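Local coordinates for ATP-dependent 6-phosphofructokinase isozyme 2 (Escherichia coli, PDB 3UMO), which catalyses the ATP-dependent phosphorylation of fructose 6-phosphate to fructose 1,6-bisphosphate, the first committing step of glycolysis, working as a homodimer that also binds potassium, at residues Y5-A10 against T56-A61; P11-A16 against T89-H94; E182-N187 against G216-V221; K207-I212 against L231-E236. One frame throughout, in Å; residues are numbered along the deposited sequence. Where two conformers were deposited one is given.

Contact 1: residues Y5-A10 against T56-A61; sequences YTLTLA and TAIFPA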
# COMPACT_ATOMS: atom_id res chain seq x y z
N TYR A 5 -39.96 3.92 9.68
CA TYR A 5 -39.66 3.61 8.29
C TYR A 5 -38.31 4.18 7.93
O TYR A 5 -37.87 5.17 8.52
CB TYR A 5 -40.73 4.21 7.37
CG TYR A 5 -42.12 3.66 7.59
CD1 TYR A 5 -42.94 4.17 8.58
CD2 TYR A 5 -42.61 2.63 6.79
CE1 TYR A 5 -44.21 3.66 8.79
CE2 TYR A 5 -43.88 2.12 6.99
CZ TYR A 5 -44.67 2.64 7.99
OH TYR A 5 -45.94 2.14 8.18
N THR A 6 -37.64 3.57 6.96
CA THR A 6 -36.42 4.17 6.43
C THR A 6 -36.50 4.31 4.92
O THR A 6 -37.26 3.59 4.25
CB THR A 6 -35.13 3.38 6.79
OG1 THR A 6 -35.05 2.20 6.00
CG2 THR A 6 -35.10 3.04 8.28
N LEU A 7 -35.73 5.25 4.38
CA LEU A 7 -35.73 5.50 2.95
C LEU A 7 -34.30 5.50 2.43
O LEU A 7 -33.45 6.25 2.92
CB LEU A 7 -36.40 6.84 2.64
CG LEU A 7 -36.37 7.23 1.16
CD1 LEU A 7 -37.16 6.21 0.34
CD2 LEU A 7 -36.93 8.63 0.96
N THR A 8 -34.03 4.65 1.44
CA THR A 8 -32.70 4.52 0.85
C THR A 8 -32.81 4.73 -0.64
O THR A 8 -33.20 3.82 -1.37
CB THR A 8 -32.10 3.13 1.10
OG1 THR A 8 -32.14 2.85 2.50
CG2 THR A 8 -30.65 3.07 0.63
N LEU A 9 -32.49 5.94 -1.11
CA LEU A 9 -32.62 6.23 -2.53
C LEU A 9 -31.51 5.57 -3.33
O LEU A 9 -31.67 5.33 -4.53
CB LEU A 9 -32.63 7.74 -2.77
CG LEU A 9 -33.82 8.49 -2.17
CD1 LEU A 9 -33.63 9.99 -2.35
CD2 LEU A 9 -35.14 8.02 -2.79
N ALA A 10 -30.40 5.25 -2.66
CA ALA A 10 -29.29 4.56 -3.32
C ALA A 10 -28.91 3.29 -2.57
O ALA A 10 -27.88 3.25 -1.89
CB ALA A 10 -28.08 5.48 -3.44
N THR A 56 -39.49 -0.53 8.62
CA THR A 56 -39.73 -0.91 7.24
C THR A 56 -38.83 -0.12 6.30
O THR A 56 -38.85 1.11 6.29
CB THR A 56 -41.20 -0.68 6.84
OG1 THR A 56 -42.04 -1.49 7.68
CG2 THR A 56 -41.43 -1.07 5.39
N ALA A 57 -38.04 -0.84 5.51
CA ALA A 57 -37.11 -0.21 4.57
C ALA A 57 -37.77 0.06 3.22
O ALA A 57 -38.18 -0.87 2.52
CB ALA A 57 -35.87 -1.07 4.38
N ILE A 58 -37.85 1.33 2.84
CA ILE A 58 -38.39 1.72 1.54
C ILE A 58 -37.21 2.00 0.61
O ILE A 58 -36.30 2.74 0.99
CB ILE A 58 -39.25 2.99 1.64
CG1 ILE A 58 -40.36 2.81 2.69
CG2 ILE A 58 -39.85 3.35 0.28
CD1 ILE A 58 -41.11 4.10 3.01
N PHE A 59 -37.21 1.40 -0.58
CA PHE A 59 -36.11 1.58 -1.53
C PHE A 59 -36.47 1.09 -2.93
O PHE A 59 -37.33 0.22 -3.09
CB PHE A 59 -34.83 0.89 -1.04
CG PHE A 59 -34.97 -0.59 -0.82
CD1 PHE A 59 -34.66 -1.48 -1.84
CD2 PHE A 59 -35.38 -1.09 0.40
CE1 PHE A 59 -34.79 -2.86 -1.65
CE2 PHE A 59 -35.51 -2.47 0.61
CZ PHE A 59 -35.21 -3.35 -0.43
N PRO A 60 -35.80 1.64 -3.96
CA PRO A 60 -35.94 1.12 -5.31
C PRO A 60 -35.09 -0.13 -5.48
O PRO A 60 -33.97 -0.20 -4.97
CB PRO A 60 -35.38 2.25 -6.18
CG PRO A 60 -34.35 2.91 -5.31
CD PRO A 60 -34.90 2.81 -3.90
N ALA A 61 -35.63 -1.12 -6.19
CA ALA A 61 -34.89 -2.33 -6.48
C ALA A 61 -35.06 -2.67 -7.96
O ALA A 61 -36.15 -2.56 -8.51
CB ALA A 61 -35.38 -3.47 -5.62
O HOH W 1 -34.64 1.96 3.20
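I58 O is gripped twice: T8 N donates to it at 3.0 Å, almost in line with the carbonyl (C=O...N angle 171°), and a water donates to it at 2.9 Å. The same water donates to T6 OG1 (2.8 Å) and is hydrogen-bonded to T8 OG1, so it links both threonines to the neighbouring strand. T6 turns OG1 into the position between its backbone N and carbonyl carbon (chi1 75°), which brings the hydroxyl alongside A57 and also into a hydrogen bond with G41 O. The bonds T6 N to T56 O and I58 N to T6 O (2.7 Å) continue the ladder. Their alternation between strands, with residue pairs in step from Y5–T56 to L7–I58, identifies a parallel pair: strands 4-7 and 55-61 of the central sheet in the ribokinase-type alpha/beta fold. On the face of Y5, L7 and I58, the tyrosine ring lies beside T56, CD2 meeting T56 CB at 3.6 Å, while L7 CD1 reaches I58 CG2 at 3.9 Å. Helix 115-125 packs against I58. Past the ladder the chains still touch: P60 CD lies 3.2 Å from T8 O, and F59 CB also approaches that oxygen. The F59 ring turns away from 5-10 to meet L69, V70 and L73 of helix 63-75.

Contact 2: residues P11-A16 against T89-H94; sequences PSLDSA and TRQNLH
L13 O lies against the Q91 side chain from CB to NE2: CB and CG pass close to it, and NE2 donates a hydrogen bond at 3.0 Å from above the carbonyl plane, 40° out of it. The extended glutamine chain runs alongside L13, pointing the same way, and its NE2 also comes within 3.0 Å of S15 OG. L13 N to R90 O (2.9 Å) is the first backbone bond. Further along, the packing tightens into a regular parallel ladder, in which S15 N donates to N92 O (2.9 Å) and H94 N to S15 O (2.8 Å, N-H...O angle 175°); L93 CD1 fills the side of this pairing at 3.8 Å from S15 CB. D14 OD1 receives two donors from opposite faces of its carboxylate plane, S12 OG at 2.7 Å and, over a longer reach, N92 N at 3.3 Å. Elsewhere the contact is looser and bridged by water: one joins D14 OD2 to N92 ND2, and, a step before the first backbone bond, a second joins P11 O to R90 N. N92 OD1 instead binds M108 N, and the R90 guanidinium turns away to a salt bridge with D87. This mixed sheet of the ribokinase-family fold, with the loop entering it, carries substrate-binding S12, L13, D14, R90, Q91 and N92 and meets the second subunit, whose W88 packs on L13 and Q91. Within the chain, strand 12-19 also pairs with strand 34-38, strand 93-97 is flanked by strand 103-107, and side chains of P11 and L13 touch helix 63-75.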
# COMPACT_ATOMS: atom_id res chain seq x y z
N PRO A 11 -29.74 2.24 -2.69
CA PRO A 11 -29.37 0.97 -2.06
C PRO A 11 -28.30 0.24 -2.86
O PRO A 11 -27.96 0.64 -3.98
CB PRO A 11 -30.67 0.17 -2.11
CG PRO A 11 -31.38 0.70 -3.30
CD PRO A 11 -31.04 2.17 -3.37
N SER A 12 -27.77 -0.84 -2.30
CA SER A 12 -26.85 -1.66 -3.06
C SER A 12 -26.90 -3.12 -2.63
O SER A 12 -27.33 -3.43 -1.52
CB SER A 12 -25.42 -1.13 -2.95
OG SER A 12 -24.98 -1.10 -1.60
N LEU A 13 -26.47 -4.00 -3.53
CA LEU A 13 -26.22 -5.39 -3.18
C LEU A 13 -24.71 -5.53 -3.09
O LEU A 13 -24.02 -5.57 -4.11
CB LEU A 13 -26.76 -6.34 -4.25
CG LEU A 13 -26.54 -7.82 -3.95
CD1 LEU A 13 -27.40 -8.25 -2.78
CD2 LEU A 13 -26.84 -8.68 -5.18
N ASP A 14 -24.19 -5.57 -1.87
CA ASP A 14 -22.75 -5.54 -1.69
C ASP A 14 -22.14 -6.94 -1.75
O ASP A 14 -22.74 -7.91 -1.30
CB ASP A 14 -22.38 -4.85 -0.37
CG ASP A 14 -22.77 -3.38 -0.36
OD1 ASP A 14 -22.95 -2.80 -1.45
OD2 ASP A 14 -22.91 -2.81 0.74
N SER A 15 -20.95 -7.01 -2.33
CA SER A 15 -20.20 -8.26 -2.38
C SER A 15 -19.07 -8.19 -1.38
O SER A 15 -18.31 -7.23 -1.38
CB SER A 15 -19.62 -8.49 -3.78
OG SER A 15 -20.62 -8.78 -4.73
N ALA A 16 -18.96 -9.19 -0.52
CA ALA A 16 -17.81 -9.29 0.38
C ALA A 16 -16.95 -10.45 -0.08
O ALA A 16 -17.41 -11.60 -0.16
CB ALA A 16 -18.26 -9.50 1.81
N THR A 89 -30.02 -2.78 -9.55
CA THR A 89 -29.40 -2.46 -8.26
C THR A 89 -27.89 -2.66 -8.32
O THR A 89 -27.41 -3.75 -8.66
CB THR A 89 -30.03 -3.32 -7.13
OG1 THR A 89 -31.41 -2.96 -6.98
CG2 THR A 89 -29.29 -3.10 -5.80
N ARG A 90 -27.15 -1.60 -7.99
CA ARG A 90 -25.69 -1.59 -8.11
C ARG A 90 -25.01 -2.30 -6.95
O ARG A 90 -25.62 -2.55 -5.91
CB ARG A 90 -25.18 -0.15 -8.22
CG ARG A 90 -25.57 0.56 -9.51
CD ARG A 90 -25.04 -0.18 -10.73
NE ARG A 90 -25.08 0.64 -11.95
CZ ARG A 90 -26.05 0.58 -12.86
NH1 ARG A 90 -25.99 1.37 -13.93
NH2 ARG A 90 -27.06 -0.26 -12.71
N GLN A 91 -23.73 -2.61 -7.13
CA GLN A 91 -22.97 -3.39 -6.16
C GLN A 91 -21.72 -2.66 -5.69
O GLN A 91 -20.93 -2.18 -6.51
CB GLN A 91 -22.53 -4.72 -6.77
CG GLN A 91 -23.66 -5.56 -7.37
CD GLN A 91 -23.33 -7.04 -7.33
OE1 GLN A 91 -23.35 -7.72 -8.36
NE2 GLN A 91 -23.02 -7.55 -6.14
N ASN A 92 -21.53 -2.57 -4.37
CA ASN A 92 -20.25 -2.13 -3.83
C ASN A 92 -19.41 -3.34 -3.44
O ASN A 92 -19.94 -4.44 -3.30
CB ASN A 92 -20.44 -1.19 -2.63
CG ASN A 92 -21.08 0.12 -3.02
OD1 ASN A 92 -20.92 0.58 -4.15
ND2 ASN A 92 -21.82 0.72 -2.10
N LEU A 93 -18.10 -3.14 -3.30
CA LEU A 93 -17.21 -4.26 -3.03
C LEU A 93 -16.42 -4.08 -1.74
O LEU A 93 -15.75 -3.06 -1.55
CB LEU A 93 -16.24 -4.48 -4.20
CG LEU A 93 -15.34 -5.71 -4.09
CD1 LEU A 93 -16.16 -7.00 -4.07
CD2 LEU A 93 -14.28 -5.75 -5.20
N HIS A 94 -16.49 -5.10 -0.88
CA HIS A 94 -15.73 -5.16 0.36
C HIS A 94 -14.69 -6.25 0.19
O HIS A 94 -15.03 -7.41 -0.04
CB HIS A 94 -16.67 -5.50 1.53
CG HIS A 94 -15.98 -5.63 2.85
ND1 HIS A 94 -15.35 -6.80 3.24
CD2 HIS A 94 -15.85 -4.77 3.88
CE1 HIS A 94 -14.84 -6.63 4.46
NE2 HIS A 94 -15.14 -5.41 4.86
O HOH W 2 -28.64 0.71 -6.65
O HOH W 3 -22.35 -0.23 0.75

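Contact 3: residues E182-N187 against G216-V221; sequences ELVKPN and GKAKRV. With ATP (adenosine-5'-triphosphate), chain E; ATP (adenosine-5'-triphosphate), chain I.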
# COMPACT_ATOMS: atom_id res chain seq x y z
N GLU A 182 -36.46 16.59 12.53
CA GLU A 182 -36.47 16.10 13.91
C GLU A 182 -35.06 15.85 14.43
O GLU A 182 -34.74 16.16 15.58
CB GLU A 182 -37.29 14.82 14.02
CG GLU A 182 -38.79 15.02 13.83
CD GLU A 182 -39.48 15.55 15.07
OE1 GLU A 182 -40.43 16.34 14.93
OE2 GLU A 182 -39.07 15.17 16.19
N LEU A 183 -34.21 15.28 13.58
CA LEU A 183 -32.87 14.89 13.97
C LEU A 183 -31.99 14.76 12.75
O LEU A 183 -32.38 14.16 11.75
CB LEU A 183 -32.90 13.55 14.70
CG LEU A 183 -31.56 12.87 15.01
CD1 LEU A 183 -30.76 13.67 16.02
CD2 LEU A 183 -31.79 11.44 15.52
N VAL A 184 -30.79 15.32 12.83
CA VAL A 184 -29.79 15.10 11.78
C VAL A 184 -28.50 14.60 12.44
O VAL A 184 -28.14 15.06 13.53
CB VAL A 184 -29.55 16.40 10.95
CG1 VAL A 184 -29.01 17.52 11.83
CG2 VAL A 184 -28.62 16.12 9.77
N LYS A 185 -27.83 13.63 11.81
CA LYS A 185 -26.56 13.12 12.34
C LYS A 185 -25.40 13.30 11.36
O LYS A 185 -25.00 12.36 10.68
CB LYS A 185 -26.63 11.64 12.78
CG LYS A 185 -25.34 11.21 13.54
CD LYS A 185 -24.97 9.73 13.40
CE LYS A 185 -24.46 9.39 11.99
NZ LYS A 185 -23.30 10.22 11.55
N PRO A 186 -24.87 14.52 11.29
CA PRO A 186 -23.64 14.64 10.50
C PRO A 186 -22.46 14.10 11.29
O PRO A 186 -22.41 14.24 12.52
CB PRO A 186 -23.48 16.15 10.32
CG PRO A 186 -24.13 16.74 11.56
CD PRO A 186 -25.27 15.80 11.91
N ASN A 187 -21.49 13.49 10.61
CA ASN A 187 -20.18 13.34 11.24
C ASN A 187 -19.43 14.66 11.12
O ASN A 187 -20.00 15.67 10.69
CB ASN A 187 -19.37 12.16 10.68
CG ASN A 187 -19.00 12.32 9.22
OD1 ASN A 187 -19.05 13.41 8.64
ND2 ASN A 187 -18.60 11.20 8.61
N GLY A 216 -33.41 26.88 13.13
CA GLY A 216 -34.67 26.18 12.96
C GLY A 216 -34.60 25.04 11.95
O GLY A 216 -35.62 24.43 11.62
N LYS A 217 -33.40 24.76 11.45
CA LYS A 217 -33.23 23.73 10.43
C LYS A 217 -33.48 22.33 10.99
O LYS A 217 -34.08 21.48 10.33
CB LYS A 217 -31.83 23.80 9.80
CG LYS A 217 -31.65 24.98 8.86
CD LYS A 217 -30.27 24.96 8.20
CE LYS A 217 -30.16 25.99 7.09
NZ LYS A 217 -30.43 25.41 5.74
N ALA A 218 -33.00 22.09 12.20
CA ALA A 218 -33.20 20.80 12.86
C ALA A 218 -33.53 21.01 14.33
O ALA A 218 -33.03 21.95 14.96
CB ALA A 218 -31.96 19.92 12.71
N LYS A 219 -34.39 20.16 14.87
CA LYS A 219 -34.72 20.21 16.29
C LYS A 219 -33.56 19.70 17.12
O LYS A 219 -33.25 20.23 18.19
CB LYS A 219 -35.98 19.40 16.58
CG LYS A 219 -37.26 19.97 15.96
CD LYS A 219 -38.50 19.27 16.50
CE LYS A 219 -39.79 19.84 15.90
NZ LYS A 219 -40.00 19.42 14.49
N ARG A 220 -32.92 18.65 16.62
CA ARG A 220 -31.80 18.02 17.28
C ARG A 220 -30.68 17.77 16.29
O ARG A 220 -30.92 17.31 15.17
CB ARG A 220 -32.23 16.69 17.90
CG ARG A 220 -33.49 16.77 18.75
CD ARG A 220 -33.98 15.37 19.10
NE ARG A 220 -35.29 15.41 19.75
CZ ARG A 220 -36.44 15.53 19.09
NH1 ARG A 220 -36.45 15.63 17.76
NH2 ARG A 220 -37.59 15.56 19.76
N VAL A 221 -29.46 18.09 16.69
CA VAL A 221 -28.28 17.81 15.88
C VAL A 221 -27.35 16.95 16.71
O VAL A 221 -26.95 17.33 17.82
CB VAL A 221 -27.55 19.10 15.46
CG1 VAL A 221 -26.23 18.76 14.76
CG2 VAL A 221 -28.44 19.94 14.56
PG ATP E . -20.10 5.76 9.02
O1G ATP E . -21.26 6.26 8.24
O2G ATP E . -20.38 4.28 9.26
O3G ATP E . -18.79 5.96 8.32
PB ATP E . -20.07 7.97 10.64
O1B ATP E . -18.78 8.61 10.04
O2B ATP E . -21.38 8.63 10.15
O3B ATP E . -20.10 6.39 10.44
PA ATP E . -18.99 7.96 13.31
O1A ATP E . -17.67 7.60 12.69
O2A ATP E . -18.93 9.18 14.22
O3A ATP E . -20.07 8.18 12.21
O5' ATP E . -19.51 6.66 14.10
C5' ATP E . -20.63 6.76 14.91
C4' ATP E . -20.51 6.28 16.29
O4' ATP E . -19.86 4.99 16.26
C3' ATP E . -19.60 7.11 17.09
O3' ATP E . -20.24 8.20 17.63
C2' ATP E . -19.11 6.16 18.11
O2' ATP E . -20.09 5.92 19.04
C1' ATP E . -18.93 4.93 17.31
N9 ATP E . -17.57 4.82 16.78
C8 ATP E . -17.18 5.15 15.53
N7 ATP E . -15.84 4.92 15.45
C5 ATP E . -15.40 4.44 16.63
C6 ATP E . -14.15 4.02 17.11
N6 ATP E . -12.94 4.07 16.23
N1 ATP E . -14.06 3.59 18.37
C2 ATP E . -15.14 3.55 19.18
N3 ATP E . -16.34 3.93 18.75
C4 ATP E . -16.50 4.38 17.49
PG ATP I . -17.48 9.17 5.80
O1G ATP I . -18.12 8.83 7.10
O2G ATP I . -18.52 8.93 4.71
O3G ATP I . -17.02 10.61 5.79
PB ATP I . -15.35 7.39 6.37
O1B ATP I . -14.49 6.48 5.39
O2B ATP I . -16.03 6.51 7.43
O3B ATP I . -16.36 8.16 5.43
PA ATP I . -13.07 8.95 6.58
O1A ATP I . -13.07 9.03 5.07
O2A ATP I . -12.78 10.33 7.19
O3A ATP I . -14.42 8.44 7.08
O5' ATP I . -11.91 7.93 7.03
C5' ATP I . -12.14 6.94 7.96
C4' ATP I . -11.02 6.04 8.18
O4' ATP I . -10.38 5.83 6.90
C3' ATP I . -10.01 6.69 9.01
O3' ATP I . -10.19 6.37 10.34
C2' ATP I . -8.73 6.18 8.51
O2' ATP I . -8.46 5.00 9.14
C1' ATP I . -8.98 5.92 7.07
N9 ATP I . -8.45 6.98 6.21
C8 ATP I . -9.13 8.06 5.79
N7 ATP I . -8.30 8.80 5.01
C5 ATP I . -7.11 8.18 4.94
C6 ATP I . -5.90 8.48 4.29
N6 ATP I . -5.76 9.72 3.45
N1 ATP I . -4.86 7.63 4.43
C2 ATP I . -4.98 6.51 5.18
N3 ATP I . -6.12 6.20 5.80
C4 ATP I . -7.19 7.01 5.71
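The R220 guanidinium receives E182 at its edge: E182 O lies near its plane, 2.8 Å from NH1, and the same nitrogen forms a salt bridge with E182 OE2 at 3.1 Å. The carboxylate is turned 36° against the guanidinium, and both cations meet it from above its plane, NH1 at OE2 and K219 NZ at OE1 (3.1 Å). This salt-bridge network stands at the edge of the central parallel sheet of the ribokinase-type fold, where strand 183-184 is outermost within the chain. E182 can serve both residues because its chain bends at chi2 (-80°), laying the carboxylate beside the two basic chains. Next to it, V184 N donates to R220 O at 3.1 Å, the start of a single backbone bridge between V184 and V221. V184 CG1 packs on V221 CG2 at 3.7 Å and on A218 CB, while P186 also leans on V221. Beyond the bridge the chain enters the ATP site, completed by K27 of the second subunit. N187 is the N-cap of the next helix, its OD1 accepting from E190 N. K185 NZ reaches O2B of the chain E ATP at 2.9 Å, and N187 ND2 donates to O1B of that ATP at 3.0 Å, nearly straight at 172°.

Contact 4: residues K207-I212 against L231-E236; sequences KAAQEI and LGVDSE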
# COMPACT_ATOMS: atom_id res chain seq x y z
N LYS A 207 -20.51 25.00 18.29
CA LYS A 207 -21.09 26.23 17.76
C LYS A 207 -21.84 25.98 16.45
O LYS A 207 -22.95 26.48 16.26
CB LYS A 207 -20.03 27.30 17.58
CG LYS A 207 -19.62 27.94 18.89
CD LYS A 207 -18.43 28.87 18.73
CE LYS A 207 -17.99 29.38 20.09
NZ LYS A 207 -16.66 30.07 20.04
N ALA A 208 -21.24 25.20 15.56
CA ALA A 208 -21.89 24.85 14.30
C ALA A 208 -23.19 24.09 14.53
O ALA A 208 -24.20 24.36 13.88
CB ALA A 208 -20.95 24.04 13.42
N ALA A 209 -23.16 23.13 15.44
CA ALA A 209 -24.36 22.35 15.77
C ALA A 209 -25.45 23.26 16.32
O ALA A 209 -26.62 23.15 15.93
CB ALA A 209 -24.02 21.25 16.76
N GLN A 210 -25.07 24.17 17.22
CA GLN A 210 -26.04 25.07 17.82
C GLN A 210 -26.62 26.02 16.77
O GLN A 210 -27.80 26.37 16.85
CB GLN A 210 -25.43 25.87 18.97
CG GLN A 210 -26.47 26.51 19.89
CD GLN A 210 -27.28 25.48 20.66
OE1 GLN A 210 -26.73 24.69 21.43
NE2 GLN A 210 -28.59 25.47 20.45
N GLU A 211 -25.81 26.39 15.78
CA GLU A 211 -26.23 27.28 14.70
C GLU A 211 -27.38 26.67 13.91
O GLU A 211 -28.35 27.35 13.55
CB GLU A 211 -25.03 27.53 13.78
CG GLU A 211 -25.18 28.65 12.77
CD GLU A 211 -24.00 28.72 11.81
OE1 GLU A 211 -22.84 28.54 12.26
OE2 GLU A 211 -24.23 28.94 10.60
N ILE A 212 -27.28 25.37 13.66
CA ILE A 212 -28.31 24.64 12.93
C ILE A 212 -29.62 24.55 13.73
O ILE A 212 -30.71 24.68 13.17
CB ILE A 212 -27.82 23.23 12.55
CG1 ILE A 212 -26.62 23.32 11.61
CG2 ILE A 212 -28.94 22.41 11.91
CD1 ILE A 212 -25.91 22.00 11.41
N LEU A 231 -21.60 14.57 20.02
CA LEU A 231 -22.09 15.77 20.68
C LEU A 231 -23.54 15.99 20.24
O LEU A 231 -23.82 16.13 19.05
CB LEU A 231 -21.24 16.98 20.31
CG LEU A 231 -21.59 18.27 21.05
CD1 LEU A 231 -20.51 18.61 22.06
CD2 LEU A 231 -21.80 19.40 20.07
N GLY A 232 -24.45 16.00 21.21
CA GLY A 232 -25.86 16.18 20.93
C GLY A 232 -26.32 17.56 21.36
O GLY A 232 -26.02 18.01 22.47
N VAL A 233 -27.03 18.24 20.47
CA VAL A 233 -27.49 19.60 20.74
C VAL A 233 -29.01 19.73 20.56
O VAL A 233 -29.57 19.20 19.60
CB VAL A 233 -26.74 20.63 19.85
CG1 VAL A 233 -27.36 22.00 19.95
CG2 VAL A 233 -25.27 20.68 20.24
N ASP A 234 -29.63 20.43 21.51
CA ASP A 234 -31.06 20.73 21.53
C ASP A 234 -31.21 22.24 21.58
O ASP A 234 -30.23 22.97 21.59
CB ASP A 234 -31.67 20.20 22.82
CG ASP A 234 -32.59 19.03 22.59
OD1 ASP A 234 -32.96 18.78 21.43
OD2 ASP A 234 -32.93 18.36 23.59
N SER A 235 -32.46 22.70 21.67
CA SER A 235 -32.71 24.11 21.92
C SER A 235 -32.41 24.41 23.39
O SER A 235 -32.24 25.57 23.77
CB SER A 235 -34.16 24.48 21.60
OG SER A 235 -35.07 23.81 22.46
N GLU A 236 -32.32 23.36 24.20
CA GLU A 236 -32.16 23.52 25.64
C GLU A 236 -30.91 22.84 26.19
O GLU A 236 -30.41 23.21 27.26
CB GLU A 236 -33.38 22.96 26.37
CG GLU A 236 -34.69 23.64 26.00
CD GLU A 236 -35.90 22.84 26.42
OE1 GLU A 236 -35.72 21.82 27.13
OE2 GLU A 236 -37.03 23.21 26.04
O HOH W 4 -27.86 24.10 23.49
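Q210 leans over V233, crossing it at a slant, in the one of its two deposited conformers described here. From CB the chain leaves with CG anti to the backbone N (chi1 -163°) and then bends at chi2, a turn that carries the amide off the helix and onto the strand. V233 CG1 approaches the carboxamide obliquely, 3.6 Å from CD and nearest to OE1, at a short 3.1 Å; a water also lies beside OE1. At the tip NE2 donates to D234 O at 3.2 Å; the bond is nearly straight (165°) and the acceptor lies close to the amide plane, which suits this rotation of the amide in the conformer described. NE2 has a further, weak bond to N214 OD1. Helix 204-214 here covers one face of the small antiparallel sheet of strands 221-224, 230-233 and 238-241, and the axes of 207-212 and 231-233 approach to 8.7 Å at an angle of 28°. The preceding residue, A209, points CB at the strand and touches V233 CG2 at 3.7 Å, with L231 CD2 more distant at 4.4 Å. Such a small side chain is consistent with the helix lying close to the sheet. A209 also meets V221 and V223 of the neighbouring strand, and D234 packs against R220.

From the N terminus, strand 4-7 runs into strand 12-19, and each finds its partner later: contact 1 closes a loop of 45 residues at 56-61, contact 2 one of 72 at 89-94. Their segments alternate along the chain, so the two loops cross, tying the central sheet to the mixed sheet at the dimer interface; P11 CG touches P60 O where they meet. Contact 3 then opens on the far edge of the central sheet and closes 28 residues at 216-221. It crosses contact 4, which starts at 207-212 and closes 18 residues at 231-236. V221 O and V233 N, in a probable hydrogen bond, join these two, linking sheet edge, helix 204-214 and three-stranded sheet.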